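MstE (Scytonema sp. PCC 10023, PDB 6SBF) probably cyclises linear isoprenoid precursors as a monodomain class II terpene cyclase, building the polycyclic scaffold of merosterol-type natural products. Local coordinates at residues A31-L35 / N348-A354; W44-F48 / G57-T62; H194-R198 / Q231-S237; Q201-W207 / Q240-W244; I313-F317 / R338-S342. The protein carries 1 engineered substitution. One frame throughout, in Å; residues are numbered along the deposited sequence. Where two conformers were deposited one is given.

Interaction 1 (A31-L35 / N348-A354); sequences AVAFL and NSIFTTA
F34 and L35 reach across from helix 18-37 to the first turn of helix 350-363, and both touch the T353 methyl group. The F34 ring meets T353 at a slant, with F34 CD2 4.0 Å from T353 CG2. Farther out, the ring edge turns to the backbone: F34 CZ lies 3.7 Å from N348 O, near the ring plane. This reach follows from chi1 of 169°, which puts CG of F34 opposite its own backbone N. A 2.7 Å hydrogen bond from T353 OG1 to S349 O, a carbonyl that also accepts from T353 N, helps set the rotation of T353. With the hydroxyl held there, T353 CG2 faces the other helix and also meets A31 CB at 4.0 Å. L35 runs past T353 and I350 in the opposite sense. Its methyls divide the work: L35 CD1 rests 3.8 Å from A354 CA, and L35 CD2 3.9 Å from I350 CG2. Helical residues 31-35 and 350-354 run roughly antiparallel, at 151°, their axes 10.2 Å apart at closest approach, in keeping with the alpha6-alpha6 barrel. W305 N gives T353 OG1 a second partner, while helix 59-69 flanks the pair, V65 touching I350 and A354 and L69 touching L35.

Interaction 2 (W44-F48 / G57-T62); sequences WWQDF and GDEWVT
T62 OG1, anti to its own carbonyl carbon (chi1 -70°) and thereby turned to W45, donates to W45 O at 2.9 Å, in the carbonyl plane and on a lone pair; the first turn of helix 59-69 thus grips the chain ahead of strand 47-50. T62 OG1 also lies at the edge of the W44 ring, 3.3 Å from W44 CE3, while D58 CB sits over one face. A valine in place of T62 would probably leave W45 O without this donor and weaken the grip at that point. D47 N bonds to G57 O at 3.1 Å, an antiparallel hydrogen-bonded pair. F48 and W60 are nearly parallel but slid apart, planes at 23°, with F48 CD2 3.5 Å from W60 CZ3. Outward, a water joins Q46 NE2 to D58 OD2, weakly at the second, and R91 forms salt bridges with D58 and E59. Strands 47-50 and 55-57 make a beta hairpin between helices 18-37 and 59-69; D47 accepts from I350 N and F351 N of helix 350-363, and helix 75-90 packs on W44.

Interaction 3 (H194-R198 / Q231-S237); sequences HDYLR and QAADQPS
D234 OD1 is gripped from two directions by side chains of helix 187-200. H194 NE2 donates to it at 2.8 Å, close to the plane of its own ring and onto the syn lone pair. R198 NH2 adds a salt bridge to D234 OD1, also 2.8 Å, arriving nearly along the C-O bond, with the guanidinium and carboxylate planes 76° apart. On the far edge of the imidazole, H194 ND1 donates to D195 OD1 at 2.7 Å, almost exactly in the ring plane. Lying between two carboxylates fixes the ring's rotation and would probably favour its doubly protonated form. The contact thus ties helix 187-200 to the 3-10 turn 232-234 that leads into helix 235-248, within the helical squalene-hopene cyclase-like fold, with L226 of helix 215-229 against it. Toward solvent the fit is slacker. Q231 OE1 hovers over a face of the H194 ring, 3.4 Å from H194 NE2 but poorly angled for a hydrogen bond. The R198 chain, folded at both chi2 and chi3, brings R198 NE to 3.2 Å from S237 OG.

Interaction 4 (Q201-W207 / Q240-W244); sequences QTSQGNW and QAVAW
Q240 opens the side of helix 235-248 that receives a type I beta turn, T202 to G205, in the loop between helices 187-200 and 215-229; the turn begins with an ST turn at T202. The Q240 side chain leaves with CG anti to its backbone N (chi1 -159°) and stays extended, laying its amide alongside the turn. Q240 NE2 donates to S203 O at 3.0 Å from above the carbonyl plane, and Q240 CD comes within 3.4 Å of G205 CA. OE1 accepts from two waters, one also bound to T202 O and the other, weakly, to Q201 OE1. G205 has no side chain, which lets the turn lie this close to the helix; a CB would run into the backbone O of Q240.

A241 is next. A241 CA makes a CA-H...O contact of 3.3 Å with G205 O, a carbonyl that also takes a straight 2.9 Å bond from Q201 NE2. A241 CB touches the edge of the W207 ring at W207 CZ3, 3.9 Å away, while W207 NE1 bonds to L197 O and Q201 NE2 also to S237 O, both in the neighbouring contact. One turn on, W244 lies beneath N206, whose amide is only 13° from the indole plane. T202 OG1 donates to N206 OD1 at 2.7 Å and so steadies that amide. N206 CB stands over the five-membered ring of W244 in a CH-pi contact, 3.5 Å from its centroid.

Interaction 5 (I313-F317 / R338-S342); sequences IPYPF and RFEGS
Two backbone hydrogen bonds join I313 to the type II beta turn F339-S342: I313 N donates to S342 O at 2.9 Å, and G341 N to I313 O at 2.8 Å. The aromatic contacts centre on Y315, whose chi1 of -76°, CG anti to its carbonyl carbon, swings the ring across E340. E340 CB sits over one face of the Y315 ring, a CH-pi contact 3.7 Å from the centroid, and the R338 guanidinium turns a face to Y315 CE2, 4.1 Å from R338 CZ, with the two planes 52° apart. The charged contact is local: R338 NE forms a salt bridge to E340 OE2 at 2.7 Å, which holds the arginine bent over the tyrosine. An alanine in place of Y315 would probably uncover E340 CB and leave the guanidinium without the ring it rests on. Apolar packing is slighter: I313 CG2 is 4.4 Å from F339 CB, and P316 CD 4.1 Å from E340 CG. The turn leads into strand 342-344, between strands 311-313 and 328-329; F339 stacks on Y330, while W172 bonds to P314 O.

Overall arrangement
The five contacts form two touching pairs and one separate site. Interaction 1 joins helices near the two ends of the chain, and interaction 2, formed early in the stretch it spans, lies 12 Å away between centres, the two linked by L35-W45 and I350-D47 bonds. Interactions 3 and 4 come next, their segments alternating along the chain; they share helix 235-248, lie 12 Å apart between centres, and are joined by L197-W207 and S237-Q201 bonds. This pair is on the other side of the chain's centre from the first, about 29 to 33 Å away between centres. Interaction 5 follows at a small mixed sheet, its nearest atoms about 8 Å from interaction 2. The two pairs thus join separated parts of the chain on opposite sides of its centre.

Interaction 1 (A31-L35 / N348-A354)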
# COMPACT_ATOMS: atom_id res chain seq x y z
N ALA A 31 2.56 -14.65 11.40
CA ALA A 31 2.31 -13.99 10.11
C ALA A 31 3.53 -14.08 9.22
O ALA A 31 3.39 -14.29 8.00
CB ALA A 31 1.88 -12.60 10.35
N VAL A 32 4.71 -13.86 9.82
CA VAL A 32 5.93 -13.97 9.00
C VAL A 32 6.05 -15.41 8.47
O VAL A 32 6.42 -15.60 7.29
CB VAL A 32 7.15 -13.57 9.85
CG1 VAL A 32 8.45 -13.99 9.20
CG2 VAL A 32 7.12 -12.08 10.15
N ALA A 33 5.79 -16.41 9.32
CA ALA A 33 5.89 -17.81 8.82
C ALA A 33 4.88 -18.02 7.66
O ALA A 33 5.19 -18.65 6.62
CB ALA A 33 5.63 -18.80 9.93
N PHE A 34 3.65 -17.54 7.83
CA PHE A 34 2.63 -17.65 6.75
C PHE A 34 3.16 -17.02 5.47
O PHE A 34 3.11 -17.61 4.39
CB PHE A 34 1.32 -16.98 7.17
CG PHE A 34 0.32 -16.81 6.06
CD1 PHE A 34 -0.52 -17.85 5.70
CD2 PHE A 34 0.29 -15.65 5.32
CE1 PHE A 34 -1.39 -17.70 4.63
CE2 PHE A 34 -0.59 -15.50 4.26
CZ PHE A 34 -1.39 -16.55 3.90
N LEU A 35 3.72 -15.80 5.59
CA LEU A 35 4.16 -15.09 4.39
C LEU A 35 5.33 -15.83 3.75
O LEU A 35 5.38 -15.89 2.51
CB LEU A 35 4.50 -13.65 4.73
CG LEU A 35 3.33 -12.76 5.06
CD1 LEU A 35 3.77 -11.45 5.66
CD2 LEU A 35 2.52 -12.44 3.83
N ASN A 348 -5.14 -14.39 -1.95
CA ASN A 348 -4.19 -15.20 -1.15
C ASN A 348 -4.05 -14.66 0.27
O ASN A 348 -3.40 -15.32 1.10
CB ASN A 348 -2.83 -15.28 -1.83
CG ASN A 348 -2.85 -16.09 -3.12
OD1 ASN A 348 -3.60 -17.08 -3.20
ND2 ASN A 348 -1.99 -15.75 -4.08
N SER A 349 -4.57 -13.47 0.54
CA SER A 349 -4.45 -12.79 1.86
C SER A 349 -2.99 -12.35 2.12
O SER A 349 -2.72 -11.97 3.27
CB SER A 349 -4.99 -13.61 3.00
OG SER A 349 -6.29 -14.13 2.75
N ILE A 350 -2.13 -12.40 1.11
CA ILE A 350 -0.71 -12.06 1.33
C ILE A 350 -0.58 -10.53 1.47
O ILE A 350 0.09 -10.04 2.40
CB ILE A 350 0.10 -12.62 0.17
CG1 ILE A 350 0.19 -14.15 0.30
CG2 ILE A 350 1.50 -11.98 0.12
CD1 ILE A 350 0.78 -14.83 -0.95
N PHE A 351 -1.26 -9.78 0.61
CA PHE A 351 -1.17 -8.31 0.62
C PHE A 351 -1.71 -7.82 1.96
O PHE A 351 -1.06 -6.96 2.62
CB PHE A 351 -1.93 -7.75 -0.59
CG PHE A 351 -1.51 -6.36 -1.01
CD1 PHE A 351 -2.08 -5.22 -0.45
CD2 PHE A 351 -0.51 -6.21 -1.95
CE1 PHE A 351 -1.71 -3.98 -0.95
CE2 PHE A 351 -0.13 -4.98 -2.42
CZ PHE A 351 -0.76 -3.85 -1.94
N THR A 352 -2.87 -8.28 2.40
CA THR A 352 -3.45 -7.86 3.69
C THR A 352 -2.52 -8.26 4.84
O THR A 352 -2.28 -7.45 5.72
CB THR A 352 -4.87 -8.43 3.87
OG1 THR A 352 -5.76 -7.94 2.85
CG2 THR A 352 -5.45 -8.03 5.20
N THR A 353 -2.12 -9.52 4.87
CA THR A 353 -1.31 -10.00 6.00
C THR A 353 -0.01 -9.19 6.13
O THR A 353 0.37 -8.86 7.25
CB THR A 353 -1.07 -11.50 5.83
OG1 THR A 353 -2.33 -12.18 5.93
CG2 THR A 353 -0.21 -12.05 6.95
N ALA A 354 0.64 -8.93 5.02
CA ALA A 354 1.89 -8.14 5.09
C ALA A 354 1.61 -6.75 5.67
O ALA A 354 2.43 -6.22 6.42
CB ALA A 354 2.50 -8.08 3.72

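Interaction 2 (W44-F48 / G57-T62)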
# COMPACT_ATOMS: atom_id res chain seq x y z
N TRP A 44 8.49 -15.81 -5.58
CA TRP A 44 7.64 -14.59 -5.59
C TRP A 44 6.53 -14.68 -4.55
O TRP A 44 5.94 -15.74 -4.38
CB TRP A 44 7.00 -14.44 -6.98
CG TRP A 44 7.94 -14.16 -8.10
CD1 TRP A 44 8.41 -15.06 -9.02
CD2 TRP A 44 8.49 -12.90 -8.49
NE1 TRP A 44 9.22 -14.44 -9.93
CE2 TRP A 44 9.28 -13.10 -9.63
CE3 TRP A 44 8.44 -11.63 -7.93
CZ2 TRP A 44 9.97 -12.07 -10.25
CZ3 TRP A 44 9.12 -10.60 -8.54
CH2 TRP A 44 9.87 -10.82 -9.69
N TRP A 45 6.13 -13.52 -4.02
CA TRP A 45 4.79 -13.34 -3.48
C TRP A 45 3.82 -12.92 -4.59
O TRP A 45 4.15 -12.04 -5.38
CB TRP A 45 4.83 -12.25 -2.41
CG TRP A 45 5.48 -12.68 -1.13
CD1 TRP A 45 5.03 -13.60 -0.25
CD2 TRP A 45 6.69 -12.16 -0.55
NE1 TRP A 45 5.90 -13.75 0.81
CE2 TRP A 45 6.91 -12.86 0.64
CE3 TRP A 45 7.61 -11.16 -0.92
CZ2 TRP A 45 8.05 -12.62 1.43
CZ3 TRP A 45 8.74 -10.91 -0.15
CH2 TRP A 45 8.92 -11.62 1.04
N GLN A 46 2.71 -13.65 -4.66
CA GLN A 46 1.69 -13.41 -5.68
C GLN A 46 0.37 -13.05 -5.00
O GLN A 46 -0.01 -13.64 -4.01
CB GLN A 46 1.41 -14.69 -6.47
CG GLN A 46 2.54 -15.13 -7.35
CD GLN A 46 2.15 -16.38 -8.11
OE1 GLN A 46 2.11 -17.44 -7.53
NE2 GLN A 46 1.80 -16.24 -9.36
N ASP A 47 -0.36 -12.12 -5.63
CA ASP A 47 -1.73 -11.83 -5.14
C ASP A 47 -2.44 -11.05 -6.22
O ASP A 47 -1.83 -10.47 -7.08
CB ASP A 47 -1.76 -11.13 -3.79
CG ASP A 47 -2.73 -11.74 -2.79
OD1 ASP A 47 -3.78 -12.31 -3.27
OD2 ASP A 47 -2.51 -11.61 -1.57
N PHE A 48 -3.78 -10.99 -6.06
CA PHE A 48 -4.73 -10.37 -6.99
C PHE A 48 -4.84 -11.20 -8.25
O PHE A 48 -3.91 -11.91 -8.64
CB PHE A 48 -4.44 -8.90 -7.28
CG PHE A 48 -4.44 -8.02 -6.05
CD1 PHE A 48 -5.62 -7.48 -5.57
CD2 PHE A 48 -3.25 -7.75 -5.36
CE1 PHE A 48 -5.62 -6.70 -4.42
CE2 PHE A 48 -3.29 -6.96 -4.22
CZ PHE A 48 -4.46 -6.42 -3.76
N GLY A 57 -0.87 -10.91 -9.84
CA GLY A 57 0.25 -9.98 -9.57
C GLY A 57 1.47 -10.70 -8.97
O GLY A 57 1.30 -11.60 -8.16
N ASP A 58 2.65 -10.22 -9.36
CA ASP A 58 3.87 -10.76 -8.71
C ASP A 58 4.91 -9.66 -8.45
O ASP A 58 5.21 -9.44 -7.27
CB ASP A 58 4.43 -11.99 -9.46
CG ASP A 58 4.75 -11.90 -10.93
OD1 ASP A 58 4.95 -10.82 -11.49
OD2 ASP A 58 4.84 -13.00 -11.57
N GLU A 59 5.39 -8.95 -9.47
CA GLU A 59 6.43 -7.91 -9.23
C GLU A 59 5.91 -6.93 -8.20
O GLU A 59 6.59 -6.58 -7.25
CB GLU A 59 6.79 -7.18 -10.51
CG GLU A 59 7.42 -8.05 -11.57
CD GLU A 59 7.62 -7.40 -12.92
OE1 GLU A 59 7.84 -6.18 -13.00
OE2 GLU A 59 7.58 -8.17 -13.95
N TRP A 60 4.68 -6.38 -8.42
CA TRP A 60 4.12 -5.38 -7.51
C TRP A 60 3.93 -5.97 -6.11
O TRP A 60 4.31 -5.36 -5.09
CB TRP A 60 2.81 -4.88 -8.12
CG TRP A 60 1.97 -4.13 -7.14
CD1 TRP A 60 2.32 -3.11 -6.33
CD2 TRP A 60 0.58 -4.34 -6.90
NE1 TRP A 60 1.24 -2.65 -5.63
CE2 TRP A 60 0.16 -3.41 -5.95
CE3 TRP A 60 -0.33 -5.24 -7.43
CZ2 TRP A 60 -1.17 -3.30 -5.54
CZ3 TRP A 60 -1.64 -5.12 -7.03
CH2 TRP A 60 -2.05 -4.19 -6.08
N VAL A 61 3.30 -7.12 -6.01
CA VAL A 61 2.96 -7.74 -4.73
C VAL A 61 4.26 -8.03 -3.98
O VAL A 61 4.34 -7.77 -2.75
CB VAL A 61 2.12 -9.00 -4.92
CG1 VAL A 61 1.92 -9.71 -3.61
CG2 VAL A 61 0.79 -8.63 -5.52
N THR A 62 5.28 -8.50 -4.66
CA THR A 62 6.59 -8.83 -4.02
C THR A 62 7.29 -7.56 -3.55
O THR A 62 7.84 -7.57 -2.44
CB THR A 62 7.39 -9.68 -5.01
OG1 THR A 62 6.78 -10.96 -5.11
CG2 THR A 62 8.82 -9.89 -4.57
O HOH W 1 2.00 -13.96 -11.34

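Interaction 3 (H194-R198 / Q231-S237)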
# COMPACT_ATOMS: atom_id res chain seq x y z
N HIS A 194 5.76 17.30 -2.78
CA HIS A 194 5.24 17.92 -1.55
C HIS A 194 3.99 18.81 -1.82
O HIS A 194 3.02 18.71 -1.09
CB HIS A 194 6.38 18.71 -0.88
CG HIS A 194 5.91 19.58 0.23
ND1 HIS A 194 5.42 20.85 -0.01
CD2 HIS A 194 5.79 19.34 1.57
CE1 HIS A 194 5.06 21.39 1.15
NE2 HIS A 194 5.26 20.46 2.14
N ASP A 195 4.10 19.75 -2.72
CA ASP A 195 3.04 20.75 -2.90
C ASP A 195 1.77 20.03 -3.35
O ASP A 195 0.67 20.39 -2.90
CB ASP A 195 3.48 21.87 -3.82
CG ASP A 195 4.53 22.80 -3.23
OD1 ASP A 195 4.96 22.60 -2.08
OD2 ASP A 195 4.89 23.72 -3.95
N TYR A 196 1.89 19.08 -4.28
CA TYR A 196 0.72 18.29 -4.76
C TYR A 196 0.09 17.58 -3.57
O TYR A 196 -1.16 17.60 -3.39
CB TYR A 196 1.17 17.30 -5.82
CG TYR A 196 0.08 16.34 -6.21
CD1 TYR A 196 -0.85 16.65 -7.18
CD2 TYR A 196 -0.02 15.12 -5.55
CE1 TYR A 196 -1.86 15.76 -7.51
CE2 TYR A 196 -1.03 14.25 -5.89
CZ TYR A 196 -1.98 14.57 -6.84
OH TYR A 196 -2.97 13.66 -7.14
N LEU A 197 0.89 16.95 -2.73
CA LEU A 197 0.33 16.27 -1.55
C LEU A 197 -0.34 17.30 -0.62
O LEU A 197 -1.45 17.02 -0.08
CB LEU A 197 1.38 15.47 -0.83
CG LEU A 197 1.91 14.28 -1.66
CD1 LEU A 197 3.03 13.59 -0.95
CD2 LEU A 197 0.82 13.27 -1.95
N ARG A 198 0.23 18.46 -0.41
CA ARG A 198 -0.44 19.42 0.48
C ARG A 198 -1.79 19.89 -0.11
O ARG A 198 -2.80 19.96 0.64
CB ARG A 198 0.46 20.61 0.77
CG ARG A 198 1.59 20.31 1.76
CD ARG A 198 1.11 20.05 3.19
NE ARG A 198 0.32 21.16 3.70
CZ ARG A 198 0.75 22.34 4.00
NH1 ARG A 198 -0.16 23.28 4.22
NH2 ARG A 198 2.02 22.60 4.14
N GLN A 231 9.44 19.24 7.70
CA GLN A 231 9.15 20.70 7.63
C GLN A 231 8.07 21.02 8.65
O GLN A 231 6.99 20.37 8.64
CB GLN A 231 8.72 21.11 6.22
CG GLN A 231 9.73 20.82 5.13
CD GLN A 231 9.28 21.14 3.71
OE1 GLN A 231 8.17 21.63 3.42
NE2 GLN A 231 10.12 20.76 2.78
N ALA A 232 8.33 21.97 9.53
CA ALA A 232 7.29 22.36 10.53
C ALA A 232 5.99 22.84 9.88
O ALA A 232 4.91 22.68 10.50
CB ALA A 232 7.86 23.40 11.45
N ALA A 233 6.09 23.43 8.70
CA ALA A 233 4.90 23.93 7.98
C ALA A 233 3.91 22.79 7.73
O ALA A 233 2.74 23.08 7.50
CB ALA A 233 5.28 24.60 6.68
N ASP A 234 4.36 21.55 7.70
CA ASP A 234 3.52 20.39 7.39
C ASP A 234 2.90 19.77 8.63
O ASP A 234 2.00 18.95 8.51
CB ASP A 234 4.32 19.36 6.60
CG ASP A 234 4.81 19.92 5.27
OD1 ASP A 234 4.09 20.74 4.64
OD2 ASP A 234 5.85 19.49 4.80
N GLN A 235 3.31 20.16 9.83
CA GLN A 235 2.87 19.48 11.05
C GLN A 235 1.37 19.68 11.28
O GLN A 235 0.70 18.71 11.67
CB GLN A 235 3.69 19.88 12.28
CG GLN A 235 3.49 18.90 13.42
CD GLN A 235 4.04 17.53 13.10
OE1 GLN A 235 5.05 17.42 12.41
NE2 GLN A 235 3.34 16.51 13.59
N PRO A 236 0.77 20.88 11.05
CA PRO A 236 -0.68 20.99 11.22
C PRO A 236 -1.46 19.99 10.34
O PRO A 236 -2.42 19.39 10.82
CB PRO A 236 -0.99 22.46 10.87
CG PRO A 236 0.30 23.20 11.09
CD PRO A 236 1.40 22.18 10.75
N SER A 237 -1.01 19.82 9.11
CA SER A 237 -1.65 18.88 8.18
C SER A 237 -1.56 17.46 8.70
O SER A 237 -2.54 16.69 8.60
CB SER A 237 -1.11 19.02 6.78
OG SER A 237 -1.44 20.29 6.24

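Interaction 4 (Q201-W207 / Q240-W244)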
# COMPACT_ATOMS: atom_id res chain seq x y z
N GLN A 201 -5.12 17.48 0.22
CA GLN A 201 -5.73 17.09 1.50
C GLN A 201 -7.17 17.62 1.47
O GLN A 201 -7.41 18.79 1.14
CB GLN A 201 -4.95 17.68 2.70
CG GLN A 201 -5.34 17.07 4.04
CD GLN A 201 -4.46 17.54 5.17
OE1 GLN A 201 -3.80 18.57 5.03
NE2 GLN A 201 -4.51 16.82 6.28
N THR A 202 -8.10 16.83 1.97
CA THR A 202 -9.51 17.26 2.04
C THR A 202 -9.73 18.16 3.24
O THR A 202 -8.91 18.16 4.17
CB THR A 202 -10.49 16.08 2.13
OG1 THR A 202 -10.49 15.52 3.47
CG2 THR A 202 -10.19 15.06 1.07
N SER A 203 -10.92 18.77 3.30
CA SER A 203 -11.24 19.64 4.44
C SER A 203 -11.36 18.83 5.73
O SER A 203 -11.26 19.43 6.81
CB SER A 203 -12.52 20.40 4.13
OG SER A 203 -13.55 19.45 4.01
N GLN A 204 -11.58 17.50 5.65
CA GLN A 204 -11.73 16.64 6.84
C GLN A 204 -10.35 16.13 7.35
O GLN A 204 -10.30 15.49 8.42
CB GLN A 204 -12.67 15.47 6.59
CG GLN A 204 -14.09 15.95 6.34
CD GLN A 204 -14.30 16.41 4.93
OE1 GLN A 204 -13.55 16.09 4.01
NE2 GLN A 204 -15.41 17.09 4.72
N GLY A 205 -9.28 16.41 6.61
CA GLY A 205 -7.92 16.00 7.05
C GLY A 205 -7.37 14.78 6.39
O GLY A 205 -6.17 14.48 6.55
N ASN A 206 -8.18 14.06 5.65
CA ASN A 206 -7.72 12.86 4.94
C ASN A 206 -7.32 13.18 3.50
O ASN A 206 -7.55 14.25 2.99
CB ASN A 206 -8.77 11.75 5.00
CG ASN A 206 -10.02 12.07 4.18
OD1 ASN A 206 -10.71 13.03 4.50
ND2 ASN A 206 -10.26 11.28 3.13
N TRP A 207 -6.79 12.16 2.85
CA TRP A 207 -6.61 12.12 1.39
C TRP A 207 -7.46 10.97 0.87
O TRP A 207 -7.83 10.06 1.63
CB TRP A 207 -5.13 11.91 1.03
CG TRP A 207 -4.28 13.14 1.21
CD1 TRP A 207 -3.88 13.97 0.22
CD2 TRP A 207 -3.67 13.62 2.43
NE1 TRP A 207 -3.10 14.97 0.72
CE2 TRP A 207 -2.94 14.77 2.07
CE3 TRP A 207 -3.65 13.19 3.75
CZ2 TRP A 207 -2.23 15.53 3.02
CZ3 TRP A 207 -2.93 13.91 4.69
CH2 TRP A 207 -2.24 15.07 4.32
N GLN A 240 -3.94 17.05 11.58
CA GLN A 240 -5.36 16.95 11.12
C GLN A 240 -5.63 15.52 10.59
O GLN A 240 -6.71 14.98 10.84
CB GLN A 240 -5.71 17.94 10.03
CG GLN A 240 -7.24 18.11 10.04
CD GLN A 240 -7.79 18.86 8.85
OE1 GLN A 240 -7.07 19.25 7.92
NE2 GLN A 240 -9.12 19.06 8.91
N ALA A 241 -4.67 14.95 9.89
CA ALA A 241 -4.81 13.58 9.41
C ALA A 241 -4.92 12.60 10.57
O ALA A 241 -5.71 11.64 10.56
CB ALA A 241 -3.69 13.27 8.46
N VAL A 242 -4.06 12.78 11.59
CA VAL A 242 -4.15 11.92 12.80
C VAL A 242 -5.53 12.07 13.47
O VAL A 242 -6.11 11.06 13.87
CB VAL A 242 -3.00 12.24 13.77
CG1 VAL A 242 -3.20 11.55 15.10
CG2 VAL A 242 -1.65 11.86 13.18
N ALA A 243 -6.04 13.28 13.59
CA ALA A 243 -7.38 13.50 14.17
C ALA A 243 -8.44 12.77 13.33
O ALA A 243 -9.37 12.21 13.92
CB ALA A 243 -7.67 14.98 14.26
N TRP A 244 -8.32 12.83 12.01
CA TRP A 244 -9.25 12.08 11.13
C TRP A 244 -9.14 10.57 11.45
O TRP A 244 -10.14 9.87 11.58
CB TRP A 244 -8.98 12.40 9.67
CG TRP A 244 -9.75 11.50 8.72
CD1 TRP A 244 -10.97 11.78 8.17
CD2 TRP A 244 -9.31 10.27 8.14
NE1 TRP A 244 -11.34 10.78 7.33
CE2 TRP A 244 -10.35 9.84 7.28
CE3 TRP A 244 -8.13 9.52 8.21
CZ2 TRP A 244 -10.25 8.74 6.47
CZ3 TRP A 244 -8.02 8.40 7.42
CH2 TRP A 244 -9.08 8.00 6.60
O HOH W 2 -4.71 20.46 7.66
O HOH W 3 -7.74 20.24 5.53

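Interaction 5 (I313-F317 / R338-S342)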
# COMPACT_ATOMS: atom_id res chain seq x y z
N ILE A 313 -11.04 -0.90 -10.10
CA ILE A 313 -10.68 -0.68 -11.50
C ILE A 313 -11.66 0.36 -12.03
O ILE A 313 -12.74 0.04 -12.52
CB ILE A 313 -10.74 -1.97 -12.29
CG1 ILE A 313 -9.92 -3.08 -11.61
CG2 ILE A 313 -10.28 -1.62 -13.70
CD1 ILE A 313 -8.44 -2.73 -11.26
N PRO A 314 -11.31 1.67 -11.98
CA PRO A 314 -12.19 2.66 -12.57
C PRO A 314 -12.19 2.49 -14.08
O PRO A 314 -11.26 1.94 -14.65
CB PRO A 314 -11.53 4.00 -12.22
CG PRO A 314 -10.59 3.66 -11.05
CD PRO A 314 -10.09 2.28 -11.44
N TYR A 315 -13.23 3.01 -14.71
CA TYR A 315 -13.17 3.16 -16.18
C TYR A 315 -11.95 4.00 -16.53
O TYR A 315 -11.56 4.92 -15.78
CB TYR A 315 -14.46 3.80 -16.71
CG TYR A 315 -15.63 2.87 -16.74
CD1 TYR A 315 -16.47 2.73 -15.66
CD2 TYR A 315 -15.88 2.09 -17.86
CE1 TYR A 315 -17.54 1.85 -15.67
CE2 TYR A 315 -16.95 1.21 -17.89
CZ TYR A 315 -17.80 1.10 -16.79
OH TYR A 315 -18.86 0.24 -16.82
N PRO A 316 -11.31 3.73 -17.69
CA PRO A 316 -10.09 4.44 -18.07
C PRO A 316 -10.23 5.95 -18.13
O PRO A 316 -9.22 6.65 -17.95
CB PRO A 316 -9.61 3.85 -19.41
CG PRO A 316 -10.45 2.64 -19.57
CD PRO A 316 -11.66 2.69 -18.66
N PHE A 317 -11.44 6.46 -18.35
CA PHE A 317 -11.66 7.89 -18.59
C PHE A 317 -11.91 8.59 -17.26
O PHE A 317 -12.06 9.84 -17.27
CB PHE A 317 -12.88 8.08 -19.52
CG PHE A 317 -14.19 7.43 -19.10
CD1 PHE A 317 -14.92 7.94 -18.03
CD2 PHE A 317 -14.67 6.27 -19.74
CE1 PHE A 317 -16.11 7.32 -17.63
CE2 PHE A 317 -15.82 5.62 -19.32
CZ PHE A 317 -16.54 6.17 -18.26
N ARG A 338 -17.31 -7.36 -16.35
CA ARG A 338 -16.11 -6.68 -16.85
C ARG A 338 -15.39 -6.18 -15.63
O ARG A 338 -16.03 -6.04 -14.56
CB ARG A 338 -16.43 -5.50 -17.76
CG ARG A 338 -17.35 -4.45 -17.15
CD ARG A 338 -17.79 -3.44 -18.19
NE ARG A 338 -16.62 -2.82 -18.81
CZ ARG A 338 -16.62 -2.25 -20.01
NH1 ARG A 338 -15.50 -1.73 -20.48
NH2 ARG A 338 -17.74 -2.18 -20.71
N PHE A 339 -14.14 -5.85 -15.80
CA PHE A 339 -13.39 -5.32 -14.65
C PHE A 339 -13.71 -3.85 -14.38
O PHE A 339 -13.69 -3.47 -13.19
CB PHE A 339 -11.90 -5.57 -14.84
CG PHE A 339 -11.57 -7.03 -14.79
CD1 PHE A 339 -11.63 -7.74 -13.60
CD2 PHE A 339 -11.18 -7.68 -15.95
CE1 PHE A 339 -11.24 -9.08 -13.56
CE2 PHE A 339 -10.87 -9.03 -15.91
CZ PHE A 339 -10.92 -9.74 -14.73
N GLU A 340 -14.01 -3.07 -15.41
CA GLU A 340 -14.25 -1.63 -15.22
C GLU A 340 -15.48 -1.48 -14.35
O GLU A 340 -16.52 -2.11 -14.62
CB GLU A 340 -14.40 -0.87 -16.53
CG GLU A 340 -13.17 -0.96 -17.41
CD GLU A 340 -13.06 -2.21 -18.27
OE1 GLU A 340 -12.00 -2.34 -18.88
OE2 GLU A 340 -13.97 -3.07 -18.29
N GLY A 341 -15.34 -0.65 -13.33
CA GLY A 341 -16.37 -0.40 -12.34
C GLY A 341 -16.48 -1.48 -11.31
O GLY A 341 -17.43 -1.44 -10.52
N SER A 342 -15.49 -2.35 -11.22
CA SER A 342 -15.49 -3.43 -10.21
C SER A 342 -14.27 -3.34 -9.28
O SER A 342 -13.34 -2.58 -9.57
CB SER A 342 -15.57 -4.77 -10.87
OG SER A 342 -14.28 -5.21 -11.25